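Long-range contacts in histidine kinase (Synechocystis sp., PDB 5DFY), which probably acts as a phosphorelay sensor histidine kinase, represented here by its third GAF domain, a cyanobacteriochrome module that carries a covalently bound phycocyanobilin: residues C68-V73 against E87-M92; G128-A133 against F146-F151; V154-G159 against Q187-L192. All coordinates share one frame; numbering follows the deposited sequence.

Contact 1 of 3, residues C68-V73 against E87-M92; sequences CDRVLV and ESVAQM
Arg70, Val71 and Leu72 pair with Val89, Ser88 and Glu87 in an antiparallel beta hairpin at one edge of the GAF sheet. The axes of strand segments 70-73 and 87-89 run 4.7 Å apart. Val71 and Ser88 form the hydrogen-bonded pair. Val71 N donates to Ser88 O over 2.8 Å, and Ser88 N returns a bond to Val71 O over 2.9 Å. Beyond the strand end, Ala90 N reaches Asp69 O at 3.1 Å. Strand 82-89 is the outermost strand of the sheet on this side, and strand 70-76 lies next in. Along its other edge strand 70-76 pairs with strand 161-170, and there Asp69 and Arg70 both face Tyr169 in a classic beta bulge. Arg70 and Glu87 stand on the same face and form a salt bridge across it. Arg70 bends at chi3 (-46°), which turns its guanidinium back towards Glu87. NH2 then meets Glu87 OE2 at 2.8 Å, with the two flat groups 31° apart. The same OE2 also accepts from Leu96 N, and Arg70 NH2 also bonds to Glu94 O. Val89 CG2 lies 3.7 Å from Arg70 NH2, the two side chains running alongside each other. Leu72 CD2 packs on Glu87 CB at 3.7 Å. On the other face Val71 and Ser88 look towards helix 50-66, where Ser88 OG bonds to Asp60 and Arg63.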
ATOM      1  N   CYS A  68     -19.091 -12.529  15.475  1.00 19.40           N
ATOM      2  CA  CYS A  68     -18.313 -12.518  16.703  1.00 17.68           C
ATOM      3  C   CYS A  68     -18.926 -11.467  17.638  1.00 17.68           C
ATOM      4  O   CYS A  68     -19.887 -10.791  17.279  1.00 19.78           O
ATOM      5  CB  CYS A  68     -16.835 -12.244  16.429  1.00 17.48           C
ATOM      6  SG  CYS A  68     -16.470 -10.693  15.586  1.00 18.23           S
ATOM      7  N   ASP A  69     -18.381 -11.359  18.840  1.00 16.31           N
ATOM      8  CA  ASP A  69     -18.964 -10.503  19.871  1.00 16.64           C
ATOM      9  C   ASP A  69     -18.384  -9.095  19.906  1.00 17.98           C
ATOM     10  O   ASP A  69     -19.087  -8.130  20.216  1.00 17.39           O
ATOM     11  CB  ASP A  69     -18.789 -11.166  21.226  1.00 17.31           C
ATOM     12  CG  ASP A  69     -19.559 -12.461  21.326  1.00 19.70           C
ATOM     13  OD1 ASP A  69     -20.739 -12.474  20.902  1.00 19.75           O
ATOM     14  OD2 ASP A  69     -18.986 -13.449  21.804  1.00 19.45           O
ATOM     15  N   ARG A  70     -17.097  -8.973  19.569  1.00 16.86           N
ATOM     16  CA  ARG A  70     -16.406  -7.680  19.598  1.00 15.80           C
ATOM     17  C   ARG A  70     -15.403  -7.638  18.461  1.00 15.98           C
ATOM     18  O   ARG A  70     -14.851  -8.662  18.118  1.00 15.08           O
ATOM     19  CB  ARG A  70     -15.678  -7.447  20.912  1.00 17.39           C
ATOM     20  CG  ARG A  70     -15.364  -5.986  21.184  1.00 17.39           C
ATOM     21  CD  ARG A  70     -14.338  -5.748  22.284  1.00 17.52           C
ATOM     22  NE  ARG A  70     -14.515  -6.522  23.522  1.00 19.61           N
ATOM     23  CZ  ARG A  70     -15.303  -6.190  24.541  1.00 18.73           C
ATOM     24  NH1 ARG A  70     -15.339  -6.995  25.584  1.00 19.23           N
ATOM     25  NH2 ARG A  70     -16.045  -5.093  24.531  1.00 18.18           N
ATOM     26  N   VAL A  71     -15.197  -6.452  17.890  1.00 15.19           N
ATOM     27  CA  VAL A  71     -14.124  -6.209  16.918  1.00 15.08           C
ATOM     28  C   VAL A  71     -13.374  -4.972  17.375  1.00 16.89           C
ATOM     29  O   VAL A  71     -13.990  -3.983  17.790  1.00 17.28           O
ATOM     30  CB  VAL A  71     -14.665  -6.018  15.514  1.00 13.96           C
ATOM     31  CG1 VAL A  71     -13.545  -5.656  14.536  1.00 16.26           C
ATOM     32  CG2 VAL A  71     -15.419  -7.246  15.057  1.00 16.59           C
ATOM     33  N   LEU A  72     -12.042  -5.019  17.301  1.00 15.54           N
ATOM     34  CA  LEU A  72     -11.211  -3.897  17.711  1.00 15.36           C
ATOM     35  C   LEU A  72     -10.202  -3.544  16.627  1.00 16.27           C
ATOM     36  O   LEU A  72      -9.641  -4.428  15.949  1.00 17.80           O
ATOM     37  CB  LEU A  72     -10.456  -4.173  18.999  1.00 17.02           C
ATOM     38  CG  LEU A  72     -11.300  -4.439  20.256  1.00 17.33           C
ATOM     39  CD1 LEU A  72     -10.455  -5.014  21.378  1.00 17.64           C
ATOM     40  CD2 LEU A  72     -11.981  -3.145  20.674  1.00 18.72           C
ATOM     41  N   VAL A  73      -9.986  -2.242  16.493  1.00 17.20           N
ATOM     42  CA  VAL A  73      -8.903  -1.695  15.674  1.00 16.50           C
ATOM     43  C   VAL A  73      -7.857  -1.104  16.607  1.00 18.32           C
ATOM     44  O   VAL A  73      -8.173  -0.244  17.430  1.00 17.68           O
ATOM     45  CB  VAL A  73      -9.420  -0.621  14.706  1.00 17.60           C
ATOM     46  CG1 VAL A  73      -8.250  -0.061  13.859  1.00 17.67           C
ATOM     47  CG2 VAL A  73     -10.501  -1.182  13.786  1.00 18.85           C
ATOM     48  N   GLU A  87     -14.042   0.342  18.235  1.00 18.90           N
ATOM     49  CA  GLU A  87     -14.684  -0.864  18.745  1.00 19.49           C
ATOM     50  C   GLU A  87     -16.048  -1.041  18.094  1.00 17.23           C
ATOM     51  O   GLU A  87     -16.825  -0.088  17.991  1.00 19.48           O
ATOM     52  CB  GLU A  87     -14.841  -0.778  20.268  1.00 19.00           C
ATOM     53  CG  GLU A  87     -15.665  -1.898  20.886  1.00 17.82           C
ATOM     54  CD  GLU A  87     -15.857  -1.689  22.377  1.00 19.85           C
ATOM     55  OE1 GLU A  87     -16.071  -0.521  22.790  1.00 19.88           O
ATOM     56  OE2 GLU A  87     -15.768  -2.681  23.126  1.00 18.76           O
ATOM     57  N   SER A  88     -16.358  -2.259  17.665  1.00 16.65           N
ATOM     58  CA  SER A  88     -17.724  -2.652  17.345  1.00 15.84           C
ATOM     59  C   SER A  88     -18.067  -3.786  18.302  1.00 17.28           C
ATOM     60  O   SER A  88     -17.366  -4.786  18.339  1.00 16.70           O
ATOM     61  CB  SER A  88     -17.861  -3.106  15.887  1.00 18.12           C
ATOM     62  OG  SER A  88     -19.171  -3.522  15.559  1.00 18.35           O
ATOM     63  N   VAL A  89     -19.129  -3.626  19.085  1.00 17.62           N
ATOM     64  CA  VAL A  89     -19.476  -4.621  20.077  1.00 16.78           C
ATOM     65  C   VAL A  89     -20.989  -4.809  20.158  1.00 16.62           C
ATOM     66  O   VAL A  89     -21.756  -3.840  20.022  1.00 17.64           O
ATOM     67  CB  VAL A  89     -18.895  -4.229  21.453  1.00 16.48           C
ATOM     68  CG1 VAL A  89     -19.466  -2.903  21.966  1.00 19.89           C
ATOM     69  CG2 VAL A  89     -19.105  -5.328  22.490  1.00 19.32           C
ATOM     70  N   ALA A  90     -21.416  -6.059  20.351  1.00 17.47           N
ATOM     71  CA  ALA A  90     -22.842  -6.348  20.527  1.00 18.80           C
ATOM     72  C   ALA A  90     -23.312  -5.772  21.863  1.00 18.02           C
ATOM     73  O   ALA A  90     -22.545  -5.700  22.824  1.00 18.91           O
ATOM     74  CB  ALA A  90     -23.104  -7.841  20.465  1.00 19.39           C
ATOM     75  N   GLN A  91     -24.572  -5.367  21.917  1.00 18.03           N
ATOM     76  CA  GLN A  91     -25.087  -4.622  23.065  1.00 17.75           C
ATOM     77  C   GLN A  91     -25.030  -5.391  24.394  1.00 17.23           C
ATOM     78  O   GLN A  91     -25.015  -4.764  25.475  1.00 18.17           O
ATOM     79  CB  GLN A  91     -26.525  -4.180  22.818  1.00 20.77           C
ATOM     80  CG  GLN A  91     -27.511  -5.296  22.810  1.00 19.45           C
ATOM     81  CD  GLN A  91     -28.909  -4.791  22.483  1.00 19.75           C
ATOM     82  OE1 GLN A  91     -29.449  -3.937  23.184  1.00 23.73           O
ATOM     83  NE2 GLN A  91     -29.478  -5.302  21.410  1.00 21.01           N
ATOM     84  N   MET A  92     -25.004  -6.719  24.335  1.00 16.98           N
ATOM     85  CA  MET A  92     -25.051  -7.516  25.563  1.00 15.80           C
ATOM     86  C   MET A  92     -23.749  -7.521  26.363  1.00 16.42           C
ATOM     87  O   MET A  92     -23.717  -8.008  27.501  1.00 17.14           O
ATOM     88  CB  MET A  92     -25.450  -8.976  25.267  1.00 16.26           C
ATOM     89  CG  MET A  92     -24.445  -9.743  24.456  1.00 16.96           C
ATOM     90  SD  MET A  92     -24.936 -11.432  24.028  1.00 18.07           S
ATOM     91  CE  MET A  92     -24.715 -12.265  25.602  1.00 18.29           C
TER

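Contact 2 of 3, residues G128-A133 against F146-F151; sequences GDVETA and FEIRAF
Asp129 and Arg149 both set CG anti to the backbone N (chi1 -170° and -178°), and Arg149 then bends at chi2 (65°), bringing carboxylate and guanidinium together. Arg149 grips side-on with two nitrogens. NE bonds to Asp129 OD1 at 2.8 Å, nearly straight, and NH2 to Asp129 OD2 at 3.1 Å. OD1 lies in the guanidinium plane, but both nitrogens come from above the carboxylate plane. Glu131 N bonds to Asp129 OD1 from the opposite face, at 2.9 Å. This closes an Asx turn and fixes the carboxylate from two sides. Putting an alanine here is likely to leave the Arg149 guanidinium without its mate and the turn without its side-chain acceptor. The backbones join where Val130 N donates to Arg149 O over 2.9 Å. The Val130 methyls lie beside this link: CG2 lies 3.4 Å from Ile148 O, and CG1 meets the edge of the Phe151 ring, 3.9 Å from CD2. Ala150 CB rests 3.3 Å from Gly128 O. The contact ties the loop after strand 125-127 to the start of strand 150-158. Leu140 and Leu143 of helix 137-145 pack on Val130, and Tyr169 of strand 161-170 touches Ile148 and Phe151.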
ATOM      1  N   GLY A 128      -8.636 -20.425  19.753  1.00 21.69           N
ATOM      2  CA  GLY A 128     -10.000 -20.851  19.994  1.00 23.03           C
ATOM      3  C   GLY A 128     -10.447 -20.819  21.446  1.00 22.15           C
ATOM      4  O   GLY A 128     -11.637 -20.720  21.716  1.00 22.40           O
ATOM      5  N   ASP A 129      -9.509 -20.910  22.375  1.00 21.88           N
ATOM      6  CA  ASP A 129      -9.821 -20.839  23.802  1.00 22.37           C
ATOM      7  C   ASP A 129      -8.608 -20.322  24.530  1.00 23.62           C
ATOM      8  O   ASP A 129      -7.600 -21.024  24.643  1.00 25.29           O
ATOM      9  CB  ASP A 129     -10.233 -22.211  24.343  1.00 24.05           C
ATOM     10  CG  ASP A 129     -10.791 -22.142  25.736  1.00 27.19           C
ATOM     11  OD1 ASP A 129     -10.543 -21.151  26.443  1.00 24.89           O
ATOM     12  OD2 ASP A 129     -11.503 -23.098  26.123  1.00 29.74           O
ATOM     13  N   VAL A 130      -8.667 -19.084  25.012  1.00 22.29           N
ATOM     14  CA  VAL A 130      -7.511 -18.496  25.649  1.00 23.05           C
ATOM     15  C   VAL A 130      -7.103 -19.296  26.888  1.00 25.33           C
ATOM     16  O   VAL A 130      -5.961 -19.227  27.307  1.00 27.79           O
ATOM     17  CB  VAL A 130      -7.738 -17.030  26.059  1.00 24.78           C
ATOM     18  CG1 VAL A 130      -8.033 -16.159  24.818  1.00 24.18           C
ATOM     19  CG2 VAL A 130      -8.844 -16.906  27.105  1.00 22.64           C
ATOM     20  N   GLU A 131      -8.040 -20.037  27.464  1.00 26.41           N
ATOM     21  CA  GLU A 131      -7.763 -20.739  28.712  1.00 29.63           C
ATOM     22  C   GLU A 131      -6.885 -21.964  28.491  1.00 33.02           C
ATOM     23  O   GLU A 131      -6.241 -22.439  29.431  1.00 33.94           O
ATOM     24  CB  GLU A 131      -9.075 -21.139  29.391  1.00 27.47           C
ATOM     25  CG  GLU A 131      -9.872 -19.934  29.902  1.00 27.91           C
ATOM     26  CD  GLU A 131      -9.159 -19.150  30.999  1.00 33.58           C
ATOM     27  OE1 GLU A 131      -8.338 -19.745  31.733  1.00 37.56           O
ATOM     28  OE2 GLU A 131      -9.414 -17.930  31.132  1.00 36.01           O
ATOM     29  N   THR A 132      -6.843 -22.463  27.262  1.00 29.02           N
ATOM     30  CA  THR A 132      -6.058 -23.656  26.954  1.00 31.05           C
ATOM     31  C   THR A 132      -4.852 -23.357  26.063  1.00 34.08           C
ATOM     32  O   THR A 132      -4.219 -24.274  25.530  1.00 39.23           O
ATOM     33  CB  THR A 132      -6.928 -24.721  26.271  1.00 30.84           C
ATOM     34  OG1 THR A 132      -7.305 -24.281  24.960  1.00 34.03           O
ATOM     35  CG2 THR A 132      -8.166 -25.004  27.084  1.00 34.32           C
ATOM     36  N   ALA A 133      -4.510 -22.081  25.916  1.00 29.38           N
ATOM     37  CA  ALA A 133      -3.522 -21.679  24.918  1.00 30.00           C
ATOM     38  C   ALA A 133      -2.098 -21.666  25.459  1.00 32.57           C
ATOM     39  O   ALA A 133      -1.148 -21.504  24.698  1.00 36.95           O
ATOM     40  CB  ALA A 133      -3.875 -20.301  24.362  1.00 32.81           C
ATOM     41  N   PHE A 146     -10.518  -8.078  29.241  1.00 20.08           N
ATOM     42  CA  PHE A 146     -11.248  -7.594  28.084  1.00 18.93           C
ATOM     43  C   PHE A 146     -12.318  -8.579  27.600  1.00 18.86           C
ATOM     44  O   PHE A 146     -12.902  -8.410  26.531  1.00 18.56           O
ATOM     45  CB  PHE A 146     -10.248  -7.262  26.977  1.00 21.17           C
ATOM     46  CG  PHE A 146      -9.324  -6.119  27.346  1.00 20.92           C
ATOM     47  CD1 PHE A 146      -9.814  -4.986  27.983  1.00 26.31           C
ATOM     48  CD2 PHE A 146      -7.981  -6.189  27.083  1.00 25.40           C
ATOM     49  CE1 PHE A 146      -8.967  -3.957  28.334  1.00 27.64           C
ATOM     50  CE2 PHE A 146      -7.139  -5.161  27.439  1.00 26.42           C
ATOM     51  CZ  PHE A 146      -7.626  -4.052  28.047  1.00 24.55           C
ATOM     52  N   GLU A 147     -12.630  -9.568  28.425  1.00 18.15           N
ATOM     53  CA  GLU A 147     -13.686 -10.547  28.161  1.00 18.71           C
ATOM     54  C   GLU A 147     -13.454 -11.272  26.823  1.00 18.48           C
ATOM     55  O   GLU A 147     -14.378 -11.507  26.056  1.00 18.95           O
ATOM     56  CB  GLU A 147     -15.080  -9.892  28.200  1.00 18.46           C
ATOM     57  CG  GLU A 147     -16.171 -10.920  28.465  1.00 19.19           C
ATOM     58  CD  GLU A 147     -17.544 -10.327  28.734  1.00 19.56           C
ATOM     59  OE1 GLU A 147     -17.793  -9.132  28.451  1.00 19.57           O
ATOM     60  OE2 GLU A 147     -18.406 -11.073  29.239  1.00 19.12           O
ATOM     61  N   ILE A 148     -12.203 -11.637  26.576  1.00 17.40           N
ATOM     62  CA  ILE A 148     -11.825 -12.349  25.363  1.00 16.46           C
ATOM     63  C   ILE A 148     -11.667 -13.835  25.683  1.00 18.41           C
ATOM     64  O   ILE A 148     -10.751 -14.217  26.406  1.00 21.47           O
ATOM     65  CB  ILE A 148     -10.507 -11.809  24.781  1.00 16.42           C
ATOM     66  CG1 ILE A 148     -10.688 -10.345  24.349  1.00 18.22           C
ATOM     67  CG2 ILE A 148     -10.110 -12.644  23.583  1.00 19.21           C
ATOM     68  CD1 ILE A 148      -9.379  -9.601  24.066  1.00 18.74           C
ATOM     69  N   ARG A 149     -12.565 -14.667  25.172  1.00 16.99           N
ATOM     70  CA  ARG A 149     -12.451 -16.108  25.335  1.00 18.47           C
ATOM     71  C   ARG A 149     -11.768 -16.762  24.141  1.00 19.93           C
ATOM     72  O   ARG A 149     -11.145 -17.806  24.274  1.00 20.55           O
ATOM     73  CB  ARG A 149     -13.823 -16.732  25.534  1.00 19.24           C
ATOM     74  CG  ARG A 149     -13.801 -18.244  25.767  1.00 22.72           C
ATOM     75  CD  ARG A 149     -13.096 -18.615  27.081  1.00 25.20           C
ATOM     76  NE  ARG A 149     -13.052 -20.060  27.213  1.00 25.71           N
ATOM     77  CZ  ARG A 149     -14.076 -20.799  27.634  1.00 31.86           C
ATOM     78  NH1 ARG A 149     -15.222 -20.232  28.007  1.00 28.49           N
ATOM     79  NH2 ARG A 149     -13.953 -22.115  27.685  1.00 35.19           N
ATOM     80  N   ALA A 150     -11.933 -16.157  22.965  1.00 18.85           N
ATOM     81  CA  ALA A 150     -11.359 -16.672  21.709  1.00 17.89           C
ATOM     82  C   ALA A 150     -11.049 -15.459  20.857  1.00 18.64           C
ATOM     83  O   ALA A 150     -11.789 -14.490  20.919  1.00 17.42           O
ATOM     84  CB  ALA A 150     -12.316 -17.585  20.972  1.00 17.60           C
ATOM     85  N   PHE A 151      -9.966 -15.476  20.078  1.00 17.45           N
ATOM     86  CA  PHE A 151      -9.670 -14.311  19.241  1.00 16.19           C
ATOM     87  C   PHE A 151      -9.026 -14.688  17.933  1.00 17.11           C
ATOM     88  O   PHE A 151      -8.372 -15.712  17.814  1.00 18.36           O
ATOM     89  CB  PHE A 151      -8.788 -13.293  19.981  1.00 17.69           C
ATOM     90  CG  PHE A 151      -7.382 -13.739  20.272  1.00 18.15           C
ATOM     91  CD1 PHE A 151      -6.378 -13.588  19.319  1.00 19.93           C
ATOM     92  CD2 PHE A 151      -7.045 -14.245  21.517  1.00 18.82           C
ATOM     93  CE1 PHE A 151      -5.070 -13.976  19.586  1.00 21.65           C
ATOM     94  CE2 PHE A 151      -5.733 -14.630  21.798  1.00 20.12           C
ATOM     95  CZ  PHE A 151      -4.743 -14.498  20.832  1.00 23.50           C
TER

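Contact 3 of 3, residues V154-G159 against Q187-L192; sequences VPVFVG and QIANQL
Water 1 is held by three protein atoms and bridges strand to helix. It donates to Pro155 O at 2.9 Å and to Asn190 OD1 at 2.8 Å, and accepts from Phe157 N. Water 2 makes a second bridge, donating to Phe157 O at 2.7 Å and to Asn190 O. No direct hydrogen bond crosses between the two segments, so these waters carry the polar part of the contact. Asn190 is steadied within the helix, where its ND2 donates to Gln187 OE1. Here helix 179-203 lies along strand 150-158, part of the GAF fold in which helices pack against the central antiparallel sheet. The short segments cross at -24°, their axes 6.6 Å apart. Ala189 points its methyl toward the strand and is the hub of the apolar packing. Its CB sits 3.3 Å from Pro155 O and 3.5 Å from Val154 CG2. With chi1 at -179°, Val156 CG2 stands beside the backbone N, anti to the carbonyl carbon, and comes to 4.0 Å from Ala189 CB. Val156 CG2 also meets Leu192 CD2 at 4.1 Å. Leu192 continues to Ile54 and Thr58 of helix 50-66. Away from the strand, Asn190 packs on Leu201 and Gln187 on Phe205 of the second subunit.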
ATOM      1  N   VAL A 154      -5.330 -10.131  13.127  1.00 16.46           N
ATOM      2  CA  VAL A 154      -4.593 -10.072  11.855  1.00 17.67           C
ATOM      3  C   VAL A 154      -3.928  -8.711  11.694  1.00 15.47           C
ATOM      4  O   VAL A 154      -4.315  -7.738  12.332  1.00 16.42           O
ATOM      5  CB  VAL A 154      -5.504 -10.348  10.657  1.00 16.85           C
ATOM      6  CG1 VAL A 154      -6.192 -11.669  10.800  1.00 21.28           C
ATOM      7  CG2 VAL A 154      -6.540  -9.256  10.484  1.00 17.74           C
ATOM      8  N   PRO A 155      -2.904  -8.628  10.830  1.00 15.12           N
ATOM      9  CA  PRO A 155      -2.203  -7.360  10.661  1.00 16.69           C
ATOM     10  C   PRO A 155      -2.863  -6.415   9.677  1.00 13.88           C
ATOM     11  O   PRO A 155      -3.468  -6.875   8.710  1.00 15.92           O
ATOM     12  CB  PRO A 155      -0.830  -7.794  10.117  1.00 18.73           C
ATOM     13  CG  PRO A 155      -1.067  -9.079   9.467  1.00 20.02           C
ATOM     14  CD  PRO A 155      -2.266  -9.733  10.090  1.00 17.49           C
ATOM     15  N   VAL A 156      -2.746  -5.116   9.939  1.00 15.88           N
ATOM     16  CA  VAL A 156      -3.201  -4.083   9.029  1.00 14.28           C
ATOM     17  C   VAL A 156      -1.976  -3.358   8.484  1.00 14.72           C
ATOM     18  O   VAL A 156      -1.308  -2.625   9.238  1.00 15.85           O
ATOM     19  CB  VAL A 156      -4.128  -3.081   9.731  1.00 14.69           C
ATOM     20  CG1 VAL A 156      -4.599  -2.046   8.733  1.00 16.46           C
ATOM     21  CG2 VAL A 156      -5.317  -3.790  10.365  1.00 16.29           C
ATOM     22  N   PHE A 157      -1.695  -3.549   7.196  1.00 15.68           N
ATOM     23  CA  PHE A 157      -0.609  -2.853   6.517  1.00 16.61           C
ATOM     24  C   PHE A 157      -1.148  -1.666   5.752  1.00 16.82           C
ATOM     25  O   PHE A 157      -2.131  -1.778   5.021  1.00 17.48           O
ATOM     26  CB  PHE A 157       0.152  -3.780   5.567  1.00 18.69           C
ATOM     27  CG  PHE A 157       1.205  -4.588   6.250  1.00 17.98           C
ATOM     28  CD1 PHE A 157       0.856  -5.700   6.990  1.00 20.26           C
ATOM     29  CD2 PHE A 157       2.544  -4.217   6.183  1.00 21.93           C
ATOM     30  CE1 PHE A 157       1.807  -6.442   7.663  1.00 20.87           C
ATOM     31  CE2 PHE A 157       3.506  -4.961   6.851  1.00 21.03           C
ATOM     32  CZ  PHE A 157       3.136  -6.068   7.584  1.00 20.90           C
ATOM     33  N   VAL A 158      -0.507  -0.528   5.978  1.00 16.90           N
ATOM     34  CA  VAL A 158      -0.845   0.725   5.324  1.00 16.28           C
ATOM     35  C   VAL A 158       0.357   1.047   4.471  1.00 20.04           C
ATOM     36  O   VAL A 158       1.433   1.373   4.980  1.00 18.58           O
ATOM     37  CB  VAL A 158      -1.158   1.822   6.343  1.00 17.00           C
ATOM     38  CG1 VAL A 158      -1.263   3.220   5.707  1.00 19.46           C
ATOM     39  CG2 VAL A 158      -2.455   1.472   7.061  1.00 18.64           C
ATOM     40  N   GLY A 159       0.198   0.904   3.157  1.00 22.29           N
ATOM     41  CA  GLY A 159       1.338   1.070   2.285  1.00 24.77           C
ATOM     42  C   GLY A 159       2.353   0.023   2.644  1.00 21.79           C
ATOM     43  O   GLY A 159       2.031  -1.164   2.697  1.00 32.53           O
ATOM     44  N   GLN A 187      -7.942 -10.538   4.487  1.00 17.45           N
ATOM     45  CA  GLN A 187      -8.220  -9.647   3.360  1.00 16.70           C
ATOM     46  C   GLN A 187      -8.994  -8.384   3.767  1.00 16.03           C
ATOM     47  O   GLN A 187      -8.767  -7.314   3.204  1.00 16.44           O
ATOM     48  CB  GLN A 187      -8.985 -10.378   2.261  1.00 16.31           C
ATOM     49  CG  GLN A 187      -8.171 -11.472   1.563  1.00 16.00           C
ATOM     50  CD  GLN A 187      -6.820 -10.977   1.087  1.00 17.16           C
ATOM     51  OE1 GLN A 187      -6.680  -9.848   0.600  1.00 18.42           O
ATOM     52  NE2 GLN A 187      -5.800 -11.805   1.265  1.00 16.55           N
ATOM     53  N   ILE A 188      -9.925  -8.508   4.708  1.00 15.50           N
ATOM     54  CA  ILE A 188     -10.622  -7.320   5.197  1.00 15.83           C
ATOM     55  C   ILE A 188      -9.601  -6.333   5.770  1.00 16.65           C
ATOM     56  O   ILE A 188      -9.691  -5.110   5.567  1.00 15.97           O
ATOM     57  CB  ILE A 188     -11.696  -7.693   6.259  1.00 15.86           C
ATOM     58  CG1 ILE A 188     -12.823  -8.445   5.573  1.00 19.19           C
ATOM     59  CG2 ILE A 188     -12.242  -6.440   6.959  1.00 17.11           C
ATOM     60  CD1 ILE A 188     -13.842  -9.011   6.499  1.00 21.64           C
ATOM     61  N   ALA A 189      -8.602  -6.851   6.473  1.00 16.48           N
ATOM     62  CA  ALA A 189      -7.569  -5.980   7.010  1.00 14.74           C
ATOM     63  C   ALA A 189      -6.702  -5.367   5.896  1.00 14.66           C
ATOM     64  O   ALA A 189      -6.362  -4.201   5.961  1.00 15.43           O
ATOM     65  CB  ALA A 189      -6.687  -6.734   8.018  1.00 15.88           C
ATOM     66  N   ASN A 190      -6.372  -6.150   4.873  1.00 16.60           N
ATOM     67  CA  ASN A 190      -5.654  -5.594   3.719  1.00 16.31           C
ATOM     68  C   ASN A 190      -6.431  -4.418   3.119  1.00 15.50           C
ATOM     69  O   ASN A 190      -5.869  -3.375   2.806  1.00 16.40           O
ATOM     70  CB  ASN A 190      -5.450  -6.631   2.620  1.00 16.68           C
ATOM     71  CG  ASN A 190      -4.386  -7.671   2.946  1.00 17.60           C
ATOM     72  OD1 ASN A 190      -3.548  -7.496   3.830  1.00 18.79           O
ATOM     73  ND2 ASN A 190      -4.419  -8.771   2.200  1.00 16.64           N
ATOM     74  N   GLN A 191      -7.735  -4.591   2.977  1.00 16.95           N
ATOM     75  CA  GLN A 191      -8.592  -3.563   2.385  0.51 16.37           C
ATOM     76  C   GLN A 191      -8.671  -2.336   3.279  1.00 15.98           C
ATOM     77  O   GLN A 191      -8.665  -1.201   2.810  1.00 17.94           O
ATOM     78  CB  GLN A 191     -10.000  -4.105   2.135  0.51 18.22           C
ATOM     79  CG  GLN A 191     -10.970  -3.048   1.591  0.51 18.69           C
ATOM     80  CD  GLN A 191     -10.459  -2.399   0.308  0.51 21.87           C
ATOM     81  OE1 GLN A 191     -10.127  -1.194   0.261  0.51 23.06           O
ATOM     82  NE2 GLN A 191     -10.372  -3.205  -0.738  0.51 23.05           N
ATOM     83  N   LEU A 192      -8.734  -2.559   4.586  1.00 16.35           N
ATOM     84  CA  LEU A 192      -8.728  -1.459   5.545  1.00 15.82           C
ATOM     85  C   LEU A 192      -7.449  -0.635   5.402  1.00 17.63           C
ATOM     86  O   LEU A 192      -7.475   0.597   5.402  1.00 16.79           O
ATOM     87  CB  LEU A 192      -8.857  -1.976   6.976  1.00 17.39           C
ATOM     88  CG  LEU A 192      -8.628  -0.944   8.076  1.00 18.69           C
ATOM     89  CD1 LEU A 192      -9.658   0.187   8.006  1.00 17.53           C
ATOM     90  CD2 LEU A 192      -8.701  -1.662   9.422  1.00 18.25           C
TER
HETATM   91  O   HOH W   1      -2.979  -5.879   6.078  1.00 19.02           O
HETATM   92  O   HOH W   2      -3.029  -3.193   2.954  1.00 20.13           O

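All three contacts reach the same sheet. Contacts 1 and 2, with centres 15 Å apart, touch directly: Arg70 NH1 lies 3.0 Å from Phe146 O, a probable hydrogen bond. Contacts 2 and 3 share strand 150-158 but lie on opposite sides of the chain's centre, 23 Å apart between centres. Contacts 1 and 3 do not touch; their nearest atoms are about 5 Å apart. Phycocyanobilin, covalently bound at Cys138, is about 5 Å from the side chains of Leu72 in contact 1 and Phe151 in contact 2. Both side chains also approach Tyr169, a chromophore-binding residue. Contact 3 is more remote, with the side chain of Val156 about 9 Å from the bound phycocyanobilin.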